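Local coordinates for protein transcriptional regulator, putative, Mar family (Thermotoga maritima, PDB 2ETH) that probably binds DNA and regulates transcription as a dimeric member of the MarR family of winged helix-turn-helix proteins, at residues A[53-58]-A[110-115]; A[44-49]-A[83-88]; A[91-94]-A[100-103]. One frame throughout, in Å; residues are numbered along the deposited sequence.

Interaction 1 (A[53-58]-A[110-115])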
ATOM      1  N   VAL A  53       9.766 -10.217  -5.231  1.00 42.81           N
ATOM      2  CA  VAL A  53      10.664 -10.793  -6.259  1.00 42.80           C
ATOM      3  C   VAL A  53      11.343  -9.754  -7.156  1.00 43.36           C
ATOM      4  O   VAL A  53      12.513  -9.905  -7.497  1.00 43.21           O
ATOM      5  CB  VAL A  53       9.926 -11.923  -7.158  1.00 43.81           C
ATOM      6  CG1 VAL A  53      10.837 -12.417  -8.332  1.00 40.65           C
ATOM      7  CG2 VAL A  53       9.498 -13.087  -6.278  1.00 39.48           C
ATOM      8  N   ALA A  54      10.610  -8.709  -7.557  1.00 43.64           N
ATOM      9  CA  ALA A  54      11.173  -7.668  -8.420  1.00 43.48           C
ATOM     10  C   ALA A  54      12.267  -6.903  -7.722  1.00 44.64           C
ATOM     11  O   ALA A  54      13.221  -6.496  -8.371  1.00 44.94           O
ATOM     12  CB  ALA A  54      10.085  -6.714  -8.914  1.00 42.05           C
ATOM     13  N   LEU A  55      12.134  -6.685  -6.403  1.00 46.52           N
ATOM     14  CA  LEU A  55      13.114  -5.880  -5.623  1.00 46.97           C
ATOM     15  C   LEU A  55      14.270  -6.690  -5.095  1.00 47.37           C
ATOM     16  O   LEU A  55      15.392  -6.217  -5.123  1.00 48.17           O
ATOM     17  CB  LEU A  55      12.482  -5.163  -4.443  1.00 46.84           C
ATOM     18  CG  LEU A  55      11.688  -3.933  -4.800  1.00 47.04           C
ATOM     19  CD1 LEU A  55      10.950  -3.536  -3.523  1.00 46.56           C
ATOM     20  CD2 LEU A  55      12.608  -2.829  -5.353  1.00 43.14           C
ATOM     21  N   PHE A  56      13.999  -7.912  -4.645  1.00 48.01           N
ATOM     22  CA  PHE A  56      15.008  -8.736  -3.983  1.00 48.12           C
ATOM     23  C   PHE A  56      15.409 -10.019  -4.702  1.00 48.32           C
ATOM     24  O   PHE A  56      16.144 -10.857  -4.154  1.00 48.48           O
ATOM     25  CB  PHE A  56      14.522  -9.027  -2.573  1.00 48.99           C
ATOM     26  CG  PHE A  56      14.494  -7.800  -1.707  1.00 48.97           C
ATOM     27  CD1 PHE A  56      15.702  -7.228  -1.270  1.00 48.22           C
ATOM     28  CD2 PHE A  56      13.283  -7.194  -1.367  1.00 46.54           C
ATOM     29  CE1 PHE A  56      15.696  -6.067  -0.500  1.00 49.76           C
ATOM     30  CE2 PHE A  56      13.257  -6.031  -0.556  1.00 46.77           C
ATOM     31  CZ  PHE A  56      14.431  -5.462  -0.129  1.00 48.61           C
ATOM     32  N   GLY A  57      14.966 -10.160  -5.948  1.00 47.79           N
ATOM     33  CA  GLY A  57      15.432 -11.258  -6.791  1.00 47.97           C
ATOM     34  C   GLY A  57      14.532 -12.466  -6.732  1.00 47.23           C
ATOM     35  O   GLY A  57      13.543 -12.463  -6.009  1.00 48.49           O
ATOM     36  N   PRO A  58      14.863 -13.502  -7.501  1.00 46.54           N
ATOM     37  CA  PRO A  58      14.161 -14.786  -7.563  1.00 45.80           C
ATOM     38  C   PRO A  58      14.029 -15.441  -6.203  1.00 45.95           C
ATOM     39  O   PRO A  58      15.015 -15.453  -5.452  1.00 45.38           O
ATOM     40  CB  PRO A  58      15.074 -15.656  -8.438  1.00 45.67           C
ATOM     41  CG  PRO A  58      15.843 -14.748  -9.221  1.00 45.86           C
ATOM     42  CD  PRO A  58      15.994 -13.451  -8.439  1.00 46.66           C
ATOM     43  N   GLU A 110       9.665  -5.148 -17.389  1.00 44.96           N
ATOM     44  CA  GLU A 110       9.228  -3.894 -18.013  1.00 44.92           C
ATOM     45  C   GLU A 110       8.245  -3.171 -17.091  1.00 44.58           C
ATOM     46  O   GLU A 110       8.323  -1.954 -16.973  1.00 44.70           O
ATOM     47  CB  GLU A 110       8.649  -4.099 -19.434  1.00 43.89           C
ATOM     48  N   ILE A 111       7.332  -3.902 -16.453  1.00 44.18           N
ATOM     49  CA  ILE A 111       6.373  -3.304 -15.540  1.00 44.48           C
ATOM     50  C   ILE A 111       7.111  -2.783 -14.309  1.00 44.50           C
ATOM     51  O   ILE A 111       6.814  -1.696 -13.847  1.00 43.72           O
ATOM     52  CB  ILE A 111       5.239  -4.282 -15.096  1.00 44.74           C
ATOM     53  CG1 ILE A 111       4.321  -4.651 -16.275  1.00 46.94           C
ATOM     54  CG2 ILE A 111       4.338  -3.648 -14.026  1.00 45.58           C
ATOM     55  CD1 ILE A 111       3.471  -3.517 -16.803  1.00 46.78           C
ATOM     56  N   PHE A 112       8.074  -3.538 -13.786  1.00 45.39           N
ATOM     57  CA  PHE A 112       8.837  -3.064 -12.629  1.00 46.52           C
ATOM     58  C   PHE A 112       9.630  -1.806 -12.974  1.00 47.52           C
ATOM     59  O   PHE A 112       9.718  -0.908 -12.167  1.00 47.77           O
ATOM     60  CB  PHE A 112       9.790  -4.094 -12.072  1.00 46.60           C
ATOM     61  CG  PHE A 112      10.552  -3.600 -10.888  1.00 46.73           C
ATOM     62  CD1 PHE A 112       9.877  -3.140  -9.746  1.00 48.55           C
ATOM     63  CD2 PHE A 112      11.938  -3.578 -10.900  1.00 47.89           C
ATOM     64  CE1 PHE A 112      10.587  -2.620  -8.647  1.00 47.82           C
ATOM     65  CE2 PHE A 112      12.652  -3.102  -9.836  1.00 47.42           C
ATOM     66  CZ  PHE A 112      11.970  -2.590  -8.703  1.00 49.71           C
ATOM     67  N   GLY A 113      10.172  -1.738 -14.185  1.00 48.50           N
ATOM     68  CA  GLY A 113      10.841  -0.546 -14.666  1.00 48.99           C
ATOM     69  C   GLY A 113       9.932   0.668 -14.703  1.00 50.06           C
ATOM     70  O   GLY A 113      10.337   1.764 -14.346  1.00 49.69           O
ATOM     71  N   GLU A 114       8.693   0.484 -15.122  1.00 50.55           N
ATOM     72  CA  GLU A 114       7.748   1.570 -15.055  1.00 51.92           C
ATOM     73  C   GLU A 114       7.485   1.987 -13.617  1.00 51.43           C
ATOM     74  O   GLU A 114       7.315   3.160 -13.325  1.00 52.57           O
ATOM     75  CB  GLU A 114       6.417   1.172 -15.667  1.00 52.26           C
ATOM     76  CG  GLU A 114       6.438   1.039 -17.162  1.00 56.34           C
ATOM     77  CD  GLU A 114       5.152   0.375 -17.669  1.00 62.31           C
ATOM     78  OE1 GLU A 114       4.150   0.432 -16.889  1.00 66.76           O
ATOM     79  OE2 GLU A 114       5.143  -0.200 -18.805  1.00 62.10           O
ATOM     80  N   ILE A 115       7.374   1.005 -12.743  1.00 50.60           N
ATOM     81  CA  ILE A 115       7.041   1.250 -11.358  1.00 49.76           C
ATOM     82  C   ILE A 115       8.169   2.029 -10.660  1.00 48.23           C
ATOM     83  O   ILE A 115       7.914   2.961  -9.910  1.00 46.40           O
ATOM     84  CB  ILE A 115       6.793  -0.088 -10.639  1.00 49.46           C
ATOM     85  CG1 ILE A 115       5.385  -0.592 -10.951  1.00 51.38           C
ATOM     86  CG2 ILE A 115       6.944   0.074  -9.129  1.00 49.58           C
ATOM     87  CD1 ILE A 115       5.083  -1.927 -10.265  1.00 51.20           C
TER
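Phe112 reaches Ala54 and Leu55 because its CG stands anti to the backbone N (chi1 -180°), which sends the ring straight out from helix 106-127 toward helix 44-56; Leu55, with CG beside its own backbone N (chi1 -77°), swings a methyl back to meet it. Between residues 53-58 and 110-115 the CA atoms come nearest at Ala54 and Phe112, 6.7 Å apart, and both of these residues aim their CB atoms at the opposing helix. The methyl of Ala54 lies over one face of the ring as a CH-pi contact. Its CB is 3.9 Å from the ring centroid and 22° off the ring normal, displaced toward the rim on the side of CG and CD1; the nearest ring atom, Phe112 CD1, is 3.7 Å from Ala54 CB. Leu55 handles the far end of the same ring: its CD2 comes within 3.4 Å of Phe112 CZ, approaching obliquely, and the two side chains cross at about a right angle. One aromatic ring thus takes a methyl near its root and another near its end. With an alanine at this position, the Ala54 methyl and Leu55 CD2 would probably lose their common partner and a gap would open between the helices. The second subunit continues the apolar surface, with its Phe19 packing on Phe112 and Ile115 and its Phe23 on Leu55, so this helix pair is part of the dimer interface. The contact is apolar packing around one ring, with the Ala54 carbonyl O also beside Phe112 CE2; only 148 Å² is buried, and the hold rests on shape and burial.

Interaction 2 (A[44-49]-A[83-88]); sequences TTELYA and EKRGLV
The turn that closes helix 72-84 of the winged helix-turn-helix domain is joined to the first turn of helix 44-56 by a salt bridge between Arg85 and Glu46. Glu46 OE1 is 2.6 Å from Arg85 NH1, and the other carboxylate oxygen, Glu46 OE2, is farther from that nitrogen at 3.3 Å, so the approach is one-sided and not a paired, two-bond grip. The carboxylate and guanidinium planes are turned 43° apart, and OE1 sits over a face of the guanidinium, which is why the pair is an ion pair by distance without the geometry of a hydrogen bond. The Arg85 chain bends at chi3 (109°), turning its head toward the helix, and meets the extended end of Glu46 at about a right angle. The backbones are well separated, with 10.3 Å between Glu46 CA and Glu83 CA, so these long side chains do the bridging. In MarR proteins the helix corresponding to 72-84 is the recognition helix, and here its C-terminal end is finished by a Schellman motif: Gly86, at positive phi, turns the chain toward strand 88-92. The Arg85 side chain leaves from this capping turn. Both charged groups have second partners. Asp41 forms a salt bridge with Arg85 NH2, while Ser81 OG, on the same helix 72-84, is hydrogen-bonded to Glu46 OE2, which probably limits rotation of the Glu46 carboxylate.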
ATOM      1  N   THR A  44      -3.922  -6.859  -3.838  1.00 49.59           N
ATOM      2  CA  THR A  44      -2.936  -6.360  -2.901  1.00 49.84           C
ATOM      3  C   THR A  44      -1.797  -7.378  -2.674  1.00 49.33           C
ATOM      4  O   THR A  44      -0.629  -7.024  -2.787  1.00 50.23           O
ATOM      5  CB  THR A  44      -3.622  -5.933  -1.555  1.00 50.17           C
ATOM      6  OG1 THR A  44      -4.268  -7.063  -0.955  1.00 50.34           O
ATOM      7  CG2 THR A  44      -4.685  -4.840  -1.797  1.00 49.57           C
ATOM      8  N   THR A  45      -2.114  -8.647  -2.416  1.00 49.24           N
ATOM      9  CA  THR A  45      -1.058  -9.611  -2.083  1.00 49.27           C
ATOM     10  C   THR A  45      -0.306 -10.089  -3.342  1.00 48.50           C
ATOM     11  O   THR A  45       0.859 -10.455  -3.266  1.00 48.08           O
ATOM     12  CB  THR A  45      -1.553 -10.780  -1.206  1.00 49.60           C
ATOM     13  OG1 THR A  45      -2.515 -11.528  -1.919  1.00 52.19           O
ATOM     14  CG2 THR A  45      -2.229 -10.270   0.111  1.00 50.32           C
ATOM     15  N   GLU A  46      -0.955 -10.025  -4.501  1.00 47.79           N
ATOM     16  CA  GLU A  46      -0.264 -10.234  -5.784  1.00 47.13           C
ATOM     17  C   GLU A  46       0.840  -9.228  -5.972  1.00 45.91           C
ATOM     18  O   GLU A  46       1.946  -9.574  -6.408  1.00 43.92           O
ATOM     19  CB  GLU A  46      -1.234 -10.053  -6.975  1.00 47.04           C
ATOM     20  CG  GLU A  46      -1.971 -11.268  -7.469  1.00 48.24           C
ATOM     21  CD  GLU A  46      -3.123 -10.883  -8.402  1.00 50.03           C
ATOM     22  OE1 GLU A  46      -2.955  -9.900  -9.175  1.00 53.71           O
ATOM     23  OE2 GLU A  46      -4.205 -11.549  -8.353  1.00 52.71           O
ATOM     24  N   LEU A  47       0.495  -7.957  -5.763  1.00 46.01           N
ATOM     25  CA  LEU A  47       1.479  -6.864  -5.911  1.00 46.70           C
ATOM     26  C   LEU A  47       2.626  -6.998  -4.911  1.00 46.00           C
ATOM     27  O   LEU A  47       3.758  -6.756  -5.217  1.00 46.69           O
ATOM     28  CB  LEU A  47       0.809  -5.485  -5.742  1.00 47.48           C
ATOM     29  CG  LEU A  47       1.766  -4.280  -5.843  1.00 48.52           C
ATOM     30  CD1 LEU A  47       2.532  -4.275  -7.234  1.00 47.87           C
ATOM     31  CD2 LEU A  47       0.974  -2.985  -5.605  1.00 46.29           C
ATOM     32  N   TYR A  48       2.307  -7.407  -3.709  1.00 47.19           N
ATOM     33  CA  TYR A  48       3.283  -7.559  -2.643  1.00 47.66           C
ATOM     34  C   TYR A  48       4.288  -8.658  -2.998  1.00 46.48           C
ATOM     35  O   TYR A  48       5.532  -8.466  -2.888  1.00 46.68           O
ATOM     36  CB  TYR A  48       2.497  -7.869  -1.335  1.00 50.77           C
ATOM     37  CG  TYR A  48       3.264  -7.691  -0.052  1.00 53.17           C
ATOM     38  CD1 TYR A  48       4.201  -6.667   0.094  1.00 57.67           C
ATOM     39  CD2 TYR A  48       3.073  -8.550   1.024  1.00 57.27           C
ATOM     40  CE1 TYR A  48       4.928  -6.496   1.279  1.00 56.53           C
ATOM     41  CE2 TYR A  48       3.810  -8.371   2.228  1.00 57.76           C
ATOM     42  CZ  TYR A  48       4.727  -7.335   2.311  1.00 55.19           C
ATOM     43  OH  TYR A  48       5.457  -7.149   3.431  1.00 57.34           O
ATOM     44  N   ALA A  49       3.782  -9.797  -3.478  1.00 44.47           N
ATOM     45  CA  ALA A  49       4.667 -10.893  -3.907  1.00 43.72           C
ATOM     46  C   ALA A  49       5.482 -10.515  -5.163  1.00 42.85           C
ATOM     47  O   ALA A  49       6.649 -10.868  -5.272  1.00 42.31           O
ATOM     48  CB  ALA A  49       3.898 -12.183  -4.116  1.00 42.51           C
ATOM     49  N   GLU A  83       1.414 -15.367 -12.771  1.00 42.70           N
ATOM     50  CA  GLU A  83       1.810 -16.085 -13.987  1.00 44.43           C
ATOM     51  C   GLU A  83       0.837 -15.928 -15.129  1.00 43.52           C
ATOM     52  O   GLU A  83       1.264 -15.793 -16.258  1.00 43.47           O
ATOM     53  CB  GLU A  83       2.033 -17.539 -13.658  1.00 45.11           C
ATOM     54  CG  GLU A  83       2.728 -18.329 -14.712  1.00 50.01           C
ATOM     55  CD  GLU A  83       3.390 -19.581 -14.115  1.00 57.70           C
ATOM     56  OE1 GLU A  83       3.301 -19.724 -12.846  1.00 60.35           O
ATOM     57  OE2 GLU A  83       4.015 -20.378 -14.901  1.00 58.55           O
ATOM     58  N   LYS A  84      -0.457 -15.881 -14.846  1.00 43.94           N
ATOM     59  CA  LYS A  84      -1.396 -15.711 -15.930  1.00 44.66           C
ATOM     60  C   LYS A  84      -1.545 -14.290 -16.393  1.00 45.03           C
ATOM     61  O   LYS A  84      -1.978 -14.103 -17.524  1.00 45.76           O
ATOM     62  CB  LYS A  84      -2.727 -16.446 -15.729  1.00 45.23           C
ATOM     63  CG  LYS A  84      -3.610 -16.094 -14.563  1.00 46.40           C
ATOM     64  CD  LYS A  84      -4.631 -17.263 -14.336  1.00 45.08           C
ATOM     65  N   ARG A  85      -1.098 -13.298 -15.602  1.00 44.82           N
ATOM     66  CA  ARG A  85      -0.933 -11.925 -16.113  1.00 44.49           C
ATOM     67  C   ARG A  85       0.396 -11.775 -16.878  1.00 42.91           C
ATOM     68  O   ARG A  85       0.675 -10.718 -17.439  1.00 41.39           O
ATOM     69  CB  ARG A  85      -0.969 -10.857 -15.017  1.00 44.27           C
ATOM     70  CG  ARG A  85      -1.949 -11.057 -13.920  1.00 46.63           C
ATOM     71  CD  ARG A  85      -1.763 -10.023 -12.795  1.00 47.91           C
ATOM     72  NE  ARG A  85      -2.882  -9.086 -12.817  1.00 52.67           N
ATOM     73  CZ  ARG A  85      -4.043  -9.256 -12.184  1.00 53.48           C
ATOM     74  NH1 ARG A  85      -4.272 -10.319 -11.434  1.00 56.48           N
ATOM     75  NH2 ARG A  85      -4.987  -8.346 -12.299  1.00 53.34           N
ATOM     76  N   GLY A  86       1.220 -12.820 -16.885  1.00 42.29           N
ATOM     77  CA  GLY A  86       2.418 -12.834 -17.725  1.00 41.49           C
ATOM     78  C   GLY A  86       3.600 -12.097 -17.131  1.00 40.89           C
ATOM     79  O   GLY A  86       4.531 -11.724 -17.859  1.00 41.72           O
ATOM     80  N   LEU A  87       3.575 -11.929 -15.814  1.00 39.50           N
ATOM     81  CA  LEU A  87       4.580 -11.138 -15.085  1.00 39.36           C
ATOM     82  C   LEU A  87       5.731 -11.968 -14.496  1.00 38.67           C
ATOM     83  O   LEU A  87       6.823 -11.462 -14.348  1.00 38.83           O
ATOM     84  CB  LEU A  87       3.918 -10.320 -13.951  1.00 39.13           C
ATOM     85  CG  LEU A  87       2.827  -9.299 -14.364  1.00 38.88           C
ATOM     86  CD1 LEU A  87       2.208  -8.718 -13.110  1.00 35.51           C
ATOM     87  CD2 LEU A  87       3.402  -8.182 -15.259  1.00 35.37           C
ATOM     88  N   VAL A  88       5.472 -13.218 -14.133  1.00 38.53           N
ATOM     89  CA  VAL A  88       6.484 -14.113 -13.537  1.00 37.69           C
ATOM     90  C   VAL A  88       6.307 -15.543 -14.062  1.00 38.29           C
ATOM     91  O   VAL A  88       5.287 -15.888 -14.679  1.00 37.76           O
ATOM     92  CB  VAL A  88       6.392 -14.179 -11.998  1.00 37.21           C
ATOM     93  CG1 VAL A  88       6.345 -12.788 -11.426  1.00 33.64           C
ATOM     94  CG2 VAL A  88       5.153 -15.050 -11.574  1.00 36.24           C
TER

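Interaction 3 (A[91-94]-A[100-103]); sequences EMDP and YRVV
Glu91 and Arg101 exchange two backbone hydrogen bonds, and this antiparallel hydrogen-bonded pair is the firm part of the contact. Glu91 N donates to Arg101 O at 2.9 Å and Arg101 N returns a bond to Glu91 O at 3.0 Å, both nearly straight. Tyr100 CA lies 3.3 Å from Glu91 O in an additional CA-H...O contact. At the adjoining non-hydrogen-bonded pair the backbones draw in to 4.2 Å between Met92 CA and Tyr100 CA. On the face carrying Glu91 and Arg101, the Glu91 chain runs across Val103 at about a right angle, and its OE1 rests 3.6 Å from Val103 CG2.

The contact is looser toward the loop. Asp93 has CG anti to its amide nitrogen (chi1 -172°), which carries the carboxylate alongside the extended Arg101 chain. Asp93 OD2 and Arg101 NH1 form a salt bridge at 3.3 Å, near the guanidinium plane at its edge, whose hydrogen bond is weak (122°); the two planes are 63° apart. The firmer partner of this carboxylate is Asp96 N in the connecting loop, bound to OD1. The solvent side is the other face, where Met92, a selenomethionine, and Tyr100 are exposed and the Tyr100 ring leads away from the strand opposite. Strands 88-92 and 100-104 form the beta hairpin that is the wing of the winged helix-turn-helix fold, and this contact is its end near the loop.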
ATOM      1  N   GLU A  91      11.051 -21.208 -12.643  1.00 44.27           N
ATOM      2  CA  GLU A  91      12.130 -21.687 -13.472  1.00 46.33           C
ATOM      3  C   GLU A  91      13.074 -22.531 -12.692  1.00 46.75           C
ATOM      4  O   GLU A  91      13.371 -22.241 -11.571  1.00 45.07           O
ATOM      5  CB  GLU A  91      12.892 -20.517 -14.091  1.00 46.44           C
ATOM      6  CG  GLU A  91      12.307 -20.076 -15.422  1.00 50.56           C
ATOM      7  CD  GLU A  91      13.281 -19.235 -16.265  1.00 55.47           C
ATOM      8  OE1 GLU A  91      14.237 -18.632 -15.700  1.00 58.52           O
ATOM      9  OE2 GLU A  91      13.093 -19.207 -17.505  1.00 57.84           O
HETATM   10  N   MSE A  92      13.548 -23.595 -13.313  1.00 49.10           N
HETATM   11  CA  MSE A  92      14.488 -24.478 -12.661  1.00 50.83           C
HETATM   12  C   MSE A  92      15.848 -23.768 -12.701  1.00 52.26           C
HETATM   13  O   MSE A  92      16.077 -22.863 -13.499  1.00 52.02           O
HETATM   14  CB  MSE A  92      14.480 -25.873 -13.326  1.00 50.88           C
HETATM   15  CG  MSE A  92      13.031 -26.487 -13.611  1.00 50.99           C
HETATM   16 SE   MSE A  92      12.815 -28.454 -13.659  0.75 51.48          SE
HETATM   17  CE  MSE A  92      12.251 -28.900 -15.370  1.00 50.12           C
ATOM     18  N   ASP A  93      16.712 -24.102 -11.767  1.00 54.46           N
ATOM     19  CA  ASP A  93      18.050 -23.520 -11.732  1.00 56.59           C
ATOM     20  C   ASP A  93      18.919 -24.233 -12.784  1.00 57.70           C
ATOM     21  O   ASP A  93      18.916 -25.478 -12.850  1.00 57.44           O
ATOM     22  CB  ASP A  93      18.635 -23.695 -10.331  1.00 57.12           C
ATOM     23  CG  ASP A  93      19.945 -22.951 -10.126  1.00 59.36           C
ATOM     24  OD1 ASP A  93      20.990 -23.348 -10.717  1.00 61.36           O
ATOM     25  OD2 ASP A  93      19.930 -21.981  -9.333  1.00 64.07           O
ATOM     26  N   PRO A  94      19.649 -23.462 -13.618  1.00 58.85           N
ATOM     27  CA  PRO A  94      20.482 -24.071 -14.659  1.00 59.93           C
ATOM     28  C   PRO A  94      21.546 -24.995 -14.065  1.00 60.65           C
ATOM     29  O   PRO A  94      21.695 -26.124 -14.505  1.00 59.85           O
ATOM     30  CB  PRO A  94      21.129 -22.854 -15.352  1.00 59.91           C
ATOM     31  CG  PRO A  94      20.992 -21.737 -14.413  1.00 59.74           C
ATOM     32  CD  PRO A  94      19.747 -21.996 -13.637  1.00 59.35           C
ATOM     33  N   TYR A 100      13.786 -24.773  -7.854  1.00 53.15           N
ATOM     34  CA  TYR A 100      13.116 -23.839  -8.738  1.00 51.99           C
ATOM     35  C   TYR A 100      12.679 -22.607  -8.009  1.00 49.63           C
ATOM     36  O   TYR A 100      12.423 -22.642  -6.814  1.00 50.30           O
ATOM     37  CB  TYR A 100      11.981 -24.496  -9.550  1.00 52.93           C
ATOM     38  CG  TYR A 100      10.620 -24.595  -8.883  1.00 55.07           C
ATOM     39  CD1 TYR A 100       9.747 -23.478  -8.805  1.00 55.66           C
ATOM     40  CD2 TYR A 100      10.166 -25.822  -8.382  1.00 55.71           C
ATOM     41  CE1 TYR A 100       8.473 -23.598  -8.195  1.00 55.70           C
ATOM     42  CE2 TYR A 100       8.908 -25.932  -7.779  1.00 55.52           C
ATOM     43  CZ  TYR A 100       8.081 -24.837  -7.692  1.00 54.43           C
ATOM     44  OH  TYR A 100       6.874 -25.005  -7.087  1.00 54.74           O
ATOM     45  N   ARG A 101      12.650 -21.499  -8.727  1.00 46.95           N
ATOM     46  CA  ARG A 101      12.326 -20.210  -8.150  1.00 45.39           C
ATOM     47  C   ARG A 101      11.435 -19.436  -9.059  1.00 43.99           C
ATOM     48  O   ARG A 101      11.437 -19.656 -10.260  1.00 43.08           O
ATOM     49  CB  ARG A 101      13.582 -19.380  -7.931  1.00 45.91           C
ATOM     50  CG  ARG A 101      14.580 -19.996  -6.993  1.00 47.16           C
ATOM     51  CD  ARG A 101      15.748 -19.079  -6.793  1.00 48.90           C
ATOM     52  NE  ARG A 101      16.616 -19.563  -5.723  1.00 49.51           N
ATOM     53  CZ  ARG A 101      17.560 -20.474  -5.867  1.00 51.09           C
ATOM     54  NH1 ARG A 101      17.802 -21.022  -7.049  1.00 54.29           N
ATOM     55  NH2 ARG A 101      18.278 -20.824  -4.825  1.00 51.90           N
ATOM     56  N   VAL A 102      10.673 -18.525  -8.461  1.00 42.72           N
ATOM     57  CA  VAL A 102       9.867 -17.586  -9.186  1.00 41.97           C
ATOM     58  C   VAL A 102      10.844 -16.481  -9.682  1.00 42.14           C
ATOM     59  O   VAL A 102      11.592 -15.893  -8.918  1.00 42.50           O
ATOM     60  CB  VAL A 102       8.700 -17.037  -8.298  1.00 41.97           C
ATOM     61  CG1 VAL A 102       7.712 -16.256  -9.118  1.00 42.32           C
ATOM     62  CG2 VAL A 102       7.949 -18.149  -7.612  1.00 40.99           C
ATOM     63  N   VAL A 103      10.839 -16.234 -10.974  1.00 41.09           N
ATOM     64  CA  VAL A 103      11.606 -15.177 -11.575  1.00 40.22           C
ATOM     65  C   VAL A 103      10.634 -14.312 -12.412  1.00 40.57           C
ATOM     66  O   VAL A 103       9.570 -14.748 -12.806  1.00 39.26           O
ATOM     67  CB  VAL A 103      12.730 -15.757 -12.450  1.00 40.25           C
ATOM     68  CG1 VAL A 103      13.660 -16.645 -11.602  1.00 38.44           C
ATOM     69  CG2 VAL A 103      12.150 -16.536 -13.637  1.00 38.05           C
TER

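In the fold
Interactions 1 and 2 both use helix 44-56, at its C-terminal and N-terminal parts, and both are partly buried and touch the second subunit; interaction 3 lies at the surface, about 21 Å from the chain centre to the contact centre. Their chemistry follows place: apolar packing where helix 106-127 and the partner subunit meet, a charge pair at the end of helix 72-84, and backbone bonding with a weakly bonded salt bridge in the hairpin. Interactions 1 and 2 are joined by Ile111 CG1 on Leu87 CD2 at 3.8 Å. Pro58 and Val53 connect interaction 1 to strand 100-104, and Val88 packs interaction 2 against Val102 and Val103 of interaction 3.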